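Local coordinates for protein soluble epoxide hydrolase (Bacillus megaterium, PDB 4INZ) that is a soluble hydrolase of the alpha/beta hydrolase superfamily, a single chain built round a mixed beta sheet flanked by helices and topped by an inserted helical lid, at residues N26-H31 with V93-Q98; F50-R55 with V201-N206; A124-E129 with P238-V243; V248-G253 with P272-H277. The protein carries 1 engineered substitution. One frame throughout, in Å; residues are numbered along the deposited sequence.

How the interactions relate
The contacts are spread round one alpha/beta hydrolase fold. Interaction 1 fixes the hairpin at one edge of the mixed sheet, and interaction 4 forms the other edge; their centres lie about 27 Å apart. Interaction 2 joins the loop after strand 40-44 to helix 198-210 of the inserted lid, while interaction 3, about 31 Å from it between centres, lies on the opposite side of the chain's centre. Along the chain, interaction 2 alternates with both 1 and 3, whereas 1, 3 and 4 follow in series. Tyr127 packs on Val93 and Arg97, and Val243 on Pro272, so interaction 3 touches both 1 and 4. Interaction 2 ties the lid to the core.

Interaction 1: N26-H31 with V93-Q98; sequences NGVNLH and VEDIRQ
Asn26 is held by three residues of helix 89-102: Glu94, Asp95 and Gln98. Its CB already sits 3.3 Å from Asp95 OD1, and also has Gln98 NE2 nearby. One bond further, Asn26 CG lies 3.5 Å from Glu94 CG, because a first torsion that sets CG anti to the backbone N (chi1 -161°) lays the amide over the aliphatic part of that glutamate. The amide then divides. Asn26 OD1 stays beside Glu94 CG at 3.7 Å, whereas Asn26 ND2 gives a hydrogen bond of 3.0 Å to Asp95 OD1. The acceptor lies close to the amide plane, but the donor comes from above the carboxylate, the two planes standing 78° apart. The other oxygen, Asp95 OD2, takes part in a salt bridge with Arg73, so each oxygen of the buried carboxylate has a partner. The backbone is held too: Asn26 N donates to Gln98 OE1 over 2.8 Å, arriving above the plane of that carbonyl. Gln98 is steadied in turn, since its NE2 donates 2.9 Å to Glu94 OE2, an oxygen that also receives Arg97 NH2 as part of a two-nitrogen salt bridge. Leu30 adds a looser contact, CD1 to Asp95 OD2 at 4.2 Å. Asn26 and Gly27, with the backbone angles of a type I' turn, form the tight hairpin between antiparallel strands 20-25 and 28-36. Helix 89-102 lies between this edge hairpin, where Gln98 touches Val25, and helix 115-126, against which Val93 and Ile96 pack.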
# COMPACT_ATOMS: atom_id res chain seq x y z
N ASN A 26 -5.38 -6.67 -17.41
CA ASN A 26 -6.25 -7.56 -16.65
C ASN A 26 -7.71 -7.13 -16.69
O ASN A 26 -8.44 -7.25 -15.70
CB ASN A 26 -5.76 -7.62 -15.20
CG ASN A 26 -6.29 -8.82 -14.45
OD1 ASN A 26 -6.77 -9.78 -15.06
ND2 ASN A 26 -6.21 -8.77 -13.13
N GLY A 27 -8.14 -6.62 -17.85
CA GLY A 27 -9.54 -6.30 -18.07
C GLY A 27 -9.99 -4.94 -17.58
O GLY A 27 -11.18 -4.61 -17.63
N VAL A 28 -9.04 -4.13 -17.10
CA VAL A 28 -9.36 -2.80 -16.59
C VAL A 28 -8.36 -1.77 -17.08
O VAL A 28 -7.24 -2.11 -17.45
CB VAL A 28 -9.39 -2.78 -15.04
CG1 VAL A 28 -10.35 -3.84 -14.51
CG2 VAL A 28 -7.99 -3.00 -14.47
N ASN A 29 -8.77 -0.50 -17.09
CA ASN A 29 -7.86 0.60 -17.38
C ASN A 29 -7.39 1.21 -16.08
O ASN A 29 -8.20 1.74 -15.31
CB ASN A 29 -8.56 1.69 -18.21
CG ASN A 29 -8.88 1.24 -19.62
OD1 ASN A 29 -8.12 0.50 -20.24
ND2 ASN A 29 -10.01 1.71 -20.15
N LEU A 30 -6.09 1.13 -15.81
CA LEU A 30 -5.53 1.73 -14.61
C LEU A 30 -4.79 3.02 -14.93
O LEU A 30 -4.02 3.08 -15.89
CB LEU A 30 -4.57 0.76 -13.92
CG LEU A 30 -5.13 -0.58 -13.47
CD1 LEU A 30 -4.07 -1.34 -12.72
CD2 LEU A 30 -6.37 -0.38 -12.60
N HIS A 31 -5.04 4.04 -14.12
CA HIS A 31 -4.37 5.32 -14.25
C HIS A 31 -3.06 5.34 -13.45
O HIS A 31 -2.97 4.72 -12.39
CB HIS A 31 -5.30 6.43 -13.75
CG HIS A 31 -4.68 7.79 -13.76
ND1 HIS A 31 -4.13 8.37 -12.64
CD2 HIS A 31 -4.55 8.71 -14.76
CE1 HIS A 31 -3.68 9.58 -12.94
NE2 HIS A 31 -3.92 9.81 -14.22
N VAL A 93 -3.04 -8.99 -7.68
CA VAL A 93 -1.68 -9.45 -7.96
C VAL A 93 -1.42 -9.50 -9.46
O VAL A 93 -0.33 -9.15 -9.92
CB VAL A 93 -1.40 -10.83 -7.31
CG1 VAL A 93 -0.14 -11.47 -7.90
CG2 VAL A 93 -1.26 -10.69 -5.79
N GLU A 94 -2.41 -9.93 -10.23
CA GLU A 94 -2.28 -9.98 -11.69
C GLU A 94 -2.20 -8.57 -12.28
O GLU A 94 -1.49 -8.34 -13.26
CB GLU A 94 -3.42 -10.78 -12.32
CG GLU A 94 -3.40 -10.78 -13.85
CD GLU A 94 -2.30 -11.66 -14.45
OE1 GLU A 94 -1.52 -12.26 -13.70
OE2 GLU A 94 -2.24 -11.74 -15.70
N ASP A 95 -2.93 -7.63 -11.68
CA ASP A 95 -2.81 -6.23 -12.10
C ASP A 95 -1.34 -5.84 -12.08
O ASP A 95 -0.83 -5.27 -13.04
CB ASP A 95 -3.58 -5.29 -11.16
CG ASP A 95 -5.07 -5.27 -11.44
OD1 ASP A 95 -5.51 -5.89 -12.42
OD2 ASP A 95 -5.79 -4.60 -10.66
N ILE A 96 -0.68 -6.14 -10.97
CA ILE A 96 0.70 -5.70 -10.78
C ILE A 96 1.62 -6.38 -11.78
O ILE A 96 2.50 -5.75 -12.35
CB ILE A 96 1.19 -5.95 -9.33
CG1 ILE A 96 0.24 -5.27 -8.33
CG2 ILE A 96 2.62 -5.44 -9.16
CD1 ILE A 96 0.00 -3.79 -8.60
N ARG A 97 1.40 -7.67 -12.01
CA ARG A 97 2.21 -8.40 -12.97
C ARG A 97 2.12 -7.77 -14.36
O ARG A 97 3.13 -7.57 -15.02
CB ARG A 97 1.79 -9.87 -13.03
CG ARG A 97 2.84 -10.77 -13.65
CD ARG A 97 2.27 -12.14 -13.97
NE ARG A 97 1.20 -12.08 -14.96
CZ ARG A 97 1.40 -11.99 -16.27
NH1 ARG A 97 2.63 -11.95 -16.75
NH2 ARG A 97 0.37 -11.93 -17.10
N GLN A 98 0.90 -7.47 -14.79
CA GLN A 98 0.68 -6.94 -16.13
C GLN A 98 1.15 -5.48 -16.26
O GLN A 98 1.56 -5.05 -17.33
CB GLN A 98 -0.79 -7.06 -16.55
CG GLN A 98 -1.29 -8.49 -16.72
CD GLN A 98 -2.58 -8.57 -17.52
OE1 GLN A 98 -2.91 -7.66 -18.28
NE2 GLN A 98 -3.32 -9.66 -17.35

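Interaction 2: F50-R55 with V201-N206; sequences FSHIWR and VQAYMN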
# COMPACT_ATOMS: atom_id res chain seq x y z
N PHE A 50 -3.79 7.39 -2.82
CA PHE A 50 -3.69 7.13 -4.25
C PHE A 50 -2.29 7.52 -4.68
O PHE A 50 -1.44 7.76 -3.84
CB PHE A 50 -4.78 7.89 -5.05
CG PHE A 50 -4.67 9.40 -5.00
CD1 PHE A 50 -4.79 10.09 -3.80
CD2 PHE A 50 -4.51 10.12 -6.17
CE1 PHE A 50 -4.71 11.48 -3.76
CE2 PHE A 50 -4.44 11.52 -6.15
CZ PHE A 50 -4.55 12.20 -4.94
N SER A 51 -2.04 7.56 -5.99
CA SER A 51 -0.68 7.78 -6.48
C SER A 51 0.00 9.00 -5.88
O SER A 51 1.22 9.01 -5.68
CB SER A 51 -0.69 7.85 -8.01
OG SER A 51 -1.64 8.81 -8.45
N HIS A 52 -0.78 10.04 -5.59
CA HIS A 52 -0.22 11.31 -5.12
C HIS A 52 0.55 11.17 -3.80
O HIS A 52 1.40 12.00 -3.48
CB HIS A 52 -1.36 12.33 -4.96
CG HIS A 52 -0.91 13.73 -4.66
ND1 HIS A 52 -0.24 14.51 -5.58
CD2 HIS A 52 -1.06 14.49 -3.55
CE1 HIS A 52 0.01 15.70 -5.04
NE2 HIS A 52 -0.48 15.71 -3.82
N ILE A 53 0.26 10.12 -3.02
CA ILE A 53 0.94 10.00 -1.73
C ILE A 53 2.46 9.86 -1.92
O ILE A 53 3.24 10.16 -1.01
CB ILE A 53 0.39 8.84 -0.86
CG1 ILE A 53 0.89 8.98 0.58
CG2 ILE A 53 0.76 7.47 -1.45
CD1 ILE A 53 0.14 8.10 1.56
N TRP A 54 2.86 9.44 -3.11
CA TRP A 54 4.27 9.17 -3.40
C TRP A 54 5.01 10.36 -4.01
O TRP A 54 6.17 10.23 -4.42
CB TRP A 54 4.39 7.97 -4.34
CG TRP A 54 3.82 6.72 -3.79
CD1 TRP A 54 2.69 6.07 -4.20
CD2 TRP A 54 4.36 5.95 -2.71
NE1 TRP A 54 2.50 4.93 -3.45
CE2 TRP A 54 3.51 4.84 -2.53
CE3 TRP A 54 5.48 6.09 -1.89
CZ2 TRP A 54 3.74 3.87 -1.55
CZ3 TRP A 54 5.72 5.12 -0.92
CH2 TRP A 54 4.85 4.02 -0.76
N ARG A 55 4.34 11.50 -4.07
CA ARG A 55 4.88 12.67 -4.78
C ARG A 55 6.34 13.01 -4.45
O ARG A 55 7.11 13.39 -5.35
CB ARG A 55 3.98 13.89 -4.53
CG ARG A 55 3.87 14.29 -3.06
CD ARG A 55 2.61 15.12 -2.82
NE ARG A 55 2.48 15.54 -1.43
CZ ARG A 55 2.00 14.77 -0.46
NH1 ARG A 55 1.60 13.52 -0.74
NH2 ARG A 55 1.92 15.23 0.78
N VAL A 201 -4.53 18.83 -0.46
CA VAL A 201 -5.89 18.58 -0.01
C VAL A 201 -6.83 18.51 -1.21
O VAL A 201 -7.67 17.61 -1.31
CB VAL A 201 -6.37 19.67 1.00
CG1 VAL A 201 -7.87 19.57 1.26
CG2 VAL A 201 -5.58 19.56 2.30
N GLN A 202 -6.67 19.45 -2.13
CA GLN A 202 -7.49 19.48 -3.35
C GLN A 202 -7.30 18.21 -4.18
O GLN A 202 -8.25 17.67 -4.74
CB GLN A 202 -7.16 20.71 -4.19
CG GLN A 202 -8.01 20.85 -5.45
CD GLN A 202 -9.47 21.06 -5.13
OE1 GLN A 202 -9.89 22.17 -4.81
NE2 GLN A 202 -10.27 19.98 -5.20
N ALA A 203 -6.05 17.75 -4.26
CA ALA A 203 -5.77 16.54 -5.02
C ALA A 203 -6.46 15.33 -4.38
O ALA A 203 -7.00 14.49 -5.08
CB ALA A 203 -4.27 16.30 -5.11
N TYR A 204 -6.41 15.25 -3.06
CA TYR A 204 -7.10 14.17 -2.36
C TYR A 204 -8.60 14.24 -2.59
O TYR A 204 -9.24 13.22 -2.86
CB TYR A 204 -6.80 14.21 -0.87
CG TYR A 204 -5.66 13.31 -0.45
CD1 TYR A 204 -5.91 12.01 -0.04
CD2 TYR A 204 -4.35 13.75 -0.46
CE1 TYR A 204 -4.89 11.17 0.37
CE2 TYR A 204 -3.31 12.92 -0.07
CZ TYR A 204 -3.59 11.63 0.35
OH TYR A 204 -2.57 10.79 0.75
N MET A 205 -9.17 15.44 -2.46
CA MET A 205 -10.61 15.59 -2.66
C MET A 205 -11.01 15.16 -4.06
O MET A 205 -12.00 14.46 -4.25
CB MET A 205 -11.07 17.03 -2.40
CG MET A 205 -10.88 17.51 -0.96
SD MET A 205 -11.67 16.45 0.27
CE MET A 205 -13.38 16.54 -0.24
N ASN A 206 -10.24 15.60 -5.06
CA ASN A 206 -10.47 15.15 -6.43
C ASN A 206 -10.42 13.63 -6.54
O ASN A 206 -11.23 13.02 -7.26
CB ASN A 206 -9.43 15.74 -7.38
CG ASN A 206 -9.66 17.21 -7.67
OD1 ASN A 206 -10.74 17.75 -7.41
ND2 ASN A 206 -8.64 17.86 -8.22
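Phe50 and Tyr204 form a T-shaped pair where the loop after strand 40-44 meets helix 198-210, part of the helical lid inserted into the alpha/beta hydrolase fold. That loop carries the His-Gly-X-Pro sequence familiar in this family. The edge of Phe50 is driven into the tyrosine face, its CE1 over the centre of the ring; centroids are 5.2 Å apart and the planes meet at 89°. Phe50 CZ reaches on to Ala203 O at 3.4 Å. Alongside, Ala203 CB makes a CH-pi contact, 4.1 Å from the centroid of the His52 ring and almost straight above it, and Ile53 CB touches Tyr204 OH at 3.9 Å. A second shell fixes these groups. Tyr204 OH is hydrogen-bonded to Asp49 OD1, which sets the far end of that ring, and His52 NE2 to Asp200 OD1, so each ring is held by an aspartate just before the segment it packs against. Val186 and Ile187 of helix 169-193 pack on Tyr204. Arg55 backs the imidazole, with CD over the face opposite Ala203 CB. With chi1 at 60°, its chain turns so that Arg55 NH1 donates 3.1 Å to His52 O, which accepts Arg55 N from the opposite face of the carbonyl plane.

Interaction 3: A124-E129 with P238-V243; sequences AYRYPE and PLEEEV
Tyr125 and Arg126 take different torsions to reach Leu239 and its neighbours. The tyrosine sits off the staggered positions (chi1 -93°), which swings its ring alongside segment 238-243. Arg126 starts with CG anti to the carbonyl carbon (chi1 -62°) and then runs fully extended, carrying its guanidinium to Pro238. Leu239 fits between them: CD1 lies over one face of the Tyr125 ring, 4.0 Å from the centroid in a CH-pi contact, while CD2 sits between Tyr125 CB and Arg126 CG, 3.7 Å from each. Arg126 NH2 donates to Pro238 O in a bond 2.8 Å long and nearly straight at 166°, with the donor in the carbonyl plane on a lone pair. Arg126 NE adds only a weak bond to the same oxygen, and Arg126 NH1 forms a salt bridge with Asp90 of helix 89-102. The hydroxyl of Tyr125 is hydrogen-bonded to His141 NE2, and Glu242 O lies near the ring plane, 3.2 Å from Tyr125 OH. Glu240 curls back so that OE1 accepts Glu241 N at 2.9 Å. The arrangement binds the C-terminal end of helix 115-126, the helix following the nucleophile elbow of the alpha/beta hydrolase fold, to the loop returning from the lid toward strand 248-253.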
# COMPACT_ATOMS: atom_id res chain seq x y z
N ALA A 124 5.53 -10.17 -4.39
CA ALA A 124 6.96 -10.48 -4.28
C ALA A 124 7.18 -11.96 -3.95
O ALA A 124 8.10 -12.59 -4.46
CB ALA A 124 7.64 -9.59 -3.25
N TYR A 125 6.33 -12.50 -3.08
CA TYR A 125 6.43 -13.91 -2.71
C TYR A 125 6.11 -14.83 -3.89
O TYR A 125 6.77 -15.85 -4.09
CB TYR A 125 5.51 -14.22 -1.53
CG TYR A 125 6.16 -14.11 -0.17
CD1 TYR A 125 6.77 -15.21 0.43
CD2 TYR A 125 6.15 -12.91 0.53
CE1 TYR A 125 7.36 -15.11 1.68
CE2 TYR A 125 6.74 -12.80 1.78
CZ TYR A 125 7.35 -13.91 2.35
OH TYR A 125 7.93 -13.80 3.59
N ARG A 126 5.09 -14.46 -4.66
CA ARG A 126 4.64 -15.31 -5.76
C ARG A 126 5.48 -15.10 -7.02
O ARG A 126 5.70 -16.03 -7.79
CB ARG A 126 3.16 -15.06 -6.06
CG ARG A 126 2.23 -15.40 -4.92
CD ARG A 126 0.77 -15.23 -5.33
NE ARG A 126 -0.15 -15.57 -4.25
CZ ARG A 126 -1.47 -15.37 -4.29
NH1 ARG A 126 -2.02 -14.83 -5.37
NH2 ARG A 126 -2.23 -15.72 -3.25
N TYR A 127 5.94 -13.87 -7.23
CA TYR A 127 6.70 -13.53 -8.43
C TYR A 127 8.01 -12.83 -8.07
O TYR A 127 8.26 -11.72 -8.54
CB TYR A 127 5.89 -12.62 -9.35
CG TYR A 127 4.64 -13.24 -9.94
CD1 TYR A 127 4.69 -13.92 -11.15
CD2 TYR A 127 3.41 -13.12 -9.30
CE1 TYR A 127 3.55 -14.47 -11.70
CE2 TYR A 127 2.26 -13.67 -9.85
CZ TYR A 127 2.34 -14.35 -11.05
OH TYR A 127 1.20 -14.90 -11.60
N PRO A 128 8.85 -13.49 -7.26
CA PRO A 128 10.08 -12.83 -6.81
C PRO A 128 10.99 -12.41 -7.97
O PRO A 128 11.80 -11.51 -7.80
CB PRO A 128 10.76 -13.91 -5.96
CG PRO A 128 10.15 -15.20 -6.41
CD PRO A 128 8.74 -14.86 -6.75
N GLU A 129 10.84 -13.05 -9.12
CA GLU A 129 11.67 -12.71 -10.27
C GLU A 129 11.28 -11.36 -10.89
O GLU A 129 12.02 -10.79 -11.69
CB GLU A 129 11.63 -13.84 -11.32
CG GLU A 129 10.33 -13.97 -12.10
CD GLU A 129 9.27 -14.79 -11.38
OE1 GLU A 129 9.50 -15.21 -10.22
OE2 GLU A 129 8.19 -15.01 -11.98
N PRO A 238 -3.04 -16.57 0.56
CA PRO A 238 -2.39 -17.87 0.37
C PRO A 238 -1.01 -17.78 -0.27
O PRO A 238 -0.84 -17.10 -1.28
CB PRO A 238 -3.36 -18.61 -0.56
CG PRO A 238 -4.68 -18.01 -0.26
CD PRO A 238 -4.39 -16.54 -0.02
N LEU A 239 -0.04 -18.45 0.34
CA LEU A 239 1.32 -18.48 -0.18
C LEU A 239 1.92 -19.88 -0.08
O LEU A 239 1.68 -20.61 0.89
CB LEU A 239 2.22 -17.50 0.58
CG LEU A 239 1.97 -16.02 0.29
CD1 LEU A 239 2.88 -15.13 1.13
CD2 LEU A 239 2.16 -15.73 -1.19
N GLU A 240 2.71 -20.24 -1.08
CA GLU A 240 3.43 -21.50 -1.13
C GLU A 240 4.68 -21.43 -0.24
O GLU A 240 4.98 -22.38 0.49
CB GLU A 240 3.85 -21.78 -2.57
CG GLU A 240 4.75 -20.68 -3.19
CD GLU A 240 4.17 -19.27 -3.09
OE1 GLU A 240 4.79 -18.41 -2.41
OE2 GLU A 240 3.11 -19.01 -3.70
N GLU A 241 5.39 -20.31 -0.31
CA GLU A 241 6.66 -20.17 0.39
C GLU A 241 6.56 -19.28 1.63
O GLU A 241 5.79 -18.32 1.64
CB GLU A 241 7.72 -19.60 -0.55
CG GLU A 241 8.58 -20.66 -1.21
CD GLU A 241 9.37 -21.45 -0.19
OE1 GLU A 241 10.30 -20.88 0.42
OE2 GLU A 241 9.04 -22.64 0.02
N GLU A 242 7.35 -19.60 2.65
CA GLU A 242 7.40 -18.80 3.87
C GLU A 242 8.55 -17.80 3.83
O GLU A 242 8.51 -16.77 4.51
CB GLU A 242 7.56 -19.69 5.10
CG GLU A 242 6.31 -20.48 5.47
CD GLU A 242 6.37 -21.04 6.89
OE1 GLU A 242 7.49 -21.16 7.44
OE2 GLU A 242 5.29 -21.34 7.45
N VAL A 243 9.56 -18.09 3.03
CA VAL A 243 10.76 -17.26 2.98
C VAL A 243 10.88 -16.48 1.66
O VAL A 243 10.71 -17.04 0.58
CB VAL A 243 12.03 -18.10 3.21
CG1 VAL A 243 13.28 -17.23 3.13
CG2 VAL A 243 11.95 -18.79 4.56

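Interaction 4: V248-G253 with P272-H277; sequences VQIIWG and PNISVH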
# COMPACT_ATOMS: atom_id res chain seq x y z
N VAL A 248 15.21 -6.58 0.99
CA VAL A 248 14.03 -5.83 1.42
C VAL A 248 14.41 -4.75 2.43
O VAL A 248 15.25 -4.96 3.30
CB VAL A 248 12.98 -6.75 2.07
CG1 VAL A 248 11.78 -5.94 2.55
CG2 VAL A 248 12.54 -7.83 1.09
N GLN A 249 13.78 -3.58 2.28
CA GLN A 249 13.91 -2.50 3.24
C GLN A 249 12.53 -2.16 3.79
O GLN A 249 11.60 -1.92 3.01
CB GLN A 249 14.47 -1.24 2.56
CG GLN A 249 14.45 -0.01 3.48
CD GLN A 249 15.59 -0.02 4.49
OE1 GLN A 249 16.75 -0.21 4.12
NE2 GLN A 249 15.26 0.19 5.76
N ILE A 250 12.41 -2.14 5.12
CA ILE A 250 11.21 -1.66 5.78
C ILE A 250 11.44 -0.24 6.27
O ILE A 250 12.50 0.05 6.84
CB ILE A 250 10.86 -2.50 7.02
CG1 ILE A 250 10.77 -3.99 6.69
CG2 ILE A 250 9.59 -1.97 7.68
CD1 ILE A 250 9.95 -4.30 5.49
N ILE A 251 10.47 0.64 6.05
CA ILE A 251 10.52 2.01 6.56
C ILE A 251 9.21 2.25 7.30
O ILE A 251 8.15 2.30 6.68
CB ILE A 251 10.70 3.04 5.44
CG1 ILE A 251 11.96 2.69 4.64
CG2 ILE A 251 10.79 4.45 6.01
CD1 ILE A 251 12.22 3.60 3.43
N TRP A 252 9.28 2.37 8.62
CA TRP A 252 8.12 2.14 9.47
C TRP A 252 7.88 3.27 10.45
O TRP A 252 8.77 3.60 11.23
CB TRP A 252 8.34 0.85 10.27
CG TRP A 252 7.12 0.37 10.99
CD1 TRP A 252 6.69 0.76 12.23
CD2 TRP A 252 6.19 -0.61 10.53
NE1 TRP A 252 5.54 0.08 12.56
CE2 TRP A 252 5.21 -0.77 11.54
CE3 TRP A 252 6.08 -1.38 9.37
CZ2 TRP A 252 4.14 -1.65 11.42
CZ3 TRP A 252 5.02 -2.26 9.25
CH2 TRP A 252 4.07 -2.39 10.27
N GLY A 253 6.69 3.85 10.41
CA GLY A 253 6.34 4.91 11.35
C GLY A 253 5.87 4.30 12.66
O GLY A 253 4.86 3.60 12.68
N PRO A 272 15.16 -13.03 5.14
CA PRO A 272 16.52 -13.05 5.69
C PRO A 272 17.39 -11.84 5.33
O PRO A 272 18.22 -11.42 6.14
CB PRO A 272 17.12 -14.32 5.08
CG PRO A 272 15.94 -15.18 4.78
CD PRO A 272 14.86 -14.23 4.36
N ASN A 273 17.22 -11.29 4.13
CA ASN A 273 18.01 -10.14 3.72
C ASN A 273 17.19 -8.88 3.86
O ASN A 273 16.79 -8.27 2.87
CB ASN A 273 18.49 -10.31 2.28
CG ASN A 273 19.43 -9.20 1.85
OD1 ASN A 273 19.61 -8.20 2.55
ND2 ASN A 273 20.03 -9.36 0.67
N ILE A 274 16.92 -8.50 5.10
CA ILE A 274 16.06 -7.36 5.36
C ILE A 274 16.75 -6.30 6.21
O ILE A 274 17.60 -6.62 7.06
CB ILE A 274 14.76 -7.80 6.07
CG1 ILE A 274 13.68 -6.72 5.94
CG2 ILE A 274 15.03 -8.17 7.52
CD1 ILE A 274 12.29 -7.21 6.27
N SER A 275 16.40 -5.04 5.97
CA SER A 275 16.84 -3.93 6.80
C SER A 275 15.60 -3.20 7.27
O SER A 275 14.63 -3.08 6.52
CB SER A 275 17.74 -2.97 6.03
OG SER A 275 18.85 -3.66 5.50
N VAL A 276 15.62 -2.72 8.50
CA VAL A 276 14.47 -2.04 9.08
C VAL A 276 14.87 -0.67 9.61
O VAL A 276 15.85 -0.55 10.34
CB VAL A 276 13.87 -2.83 10.25
CG1 VAL A 276 12.68 -2.09 10.84
CG2 VAL A 276 13.45 -4.23 9.80
N HIS A 277 14.12 0.36 9.21
CA HIS A 277 14.32 1.71 9.73
C HIS A 277 13.02 2.17 10.36
O HIS A 277 11.98 2.19 9.69
CB HIS A 277 14.69 2.68 8.61
CG HIS A 277 15.10 4.03 9.10
ND1 HIS A 277 14.20 5.06 9.33
CD2 HIS A 277 16.32 4.53 9.40
CE1 HIS A 277 14.86 6.13 9.74
NE2 HIS A 277 16.15 5.83 9.80
O HOH W 1 18.20 -5.10 3.28
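The tip of Ile274 meets the flank of Ile250: Ile274 CD1 is 3.6 Å from Ile250 CG1. Ile274 gets there by stretching out, its CG1 anti to the backbone N (chi1 -162°) and the chain extended beyond, and on the way CG1 passes 3.9 Å from Val248 CB. Ile250 turns the other way, with CG1 beside its backbone N, which also brings CG1 to 4.1 Å from Val276 CG2. Trp121 of helix 115-126 packs on Val248 and Ile250 on this apolar face. The backbones run parallel in exact register, Val248 beside Ile274 through Ile251 beside His277, joined by five hydrogen bonds; strand 274-279 is the last in the mixed sheet of the alpha/beta hydrolase fold. On the other face, covered by helix 291-303, Gln249 bends sharply at its second torsion (chi2 79°). The bend returns NE2 to its own strand, where it donates 3.0 Å to Ile250 O from above the carbonyl plane, while His277 N reaches that oxygen from the opposite face at 2.9 Å. Gln249 OE1 is left against Ser275 CB, 3.5 Å away. Ser275 OG is hydrogen-bonded to Lys304 NZ and, at 2.7 Å, to a water 3.0 Å from Val248 O.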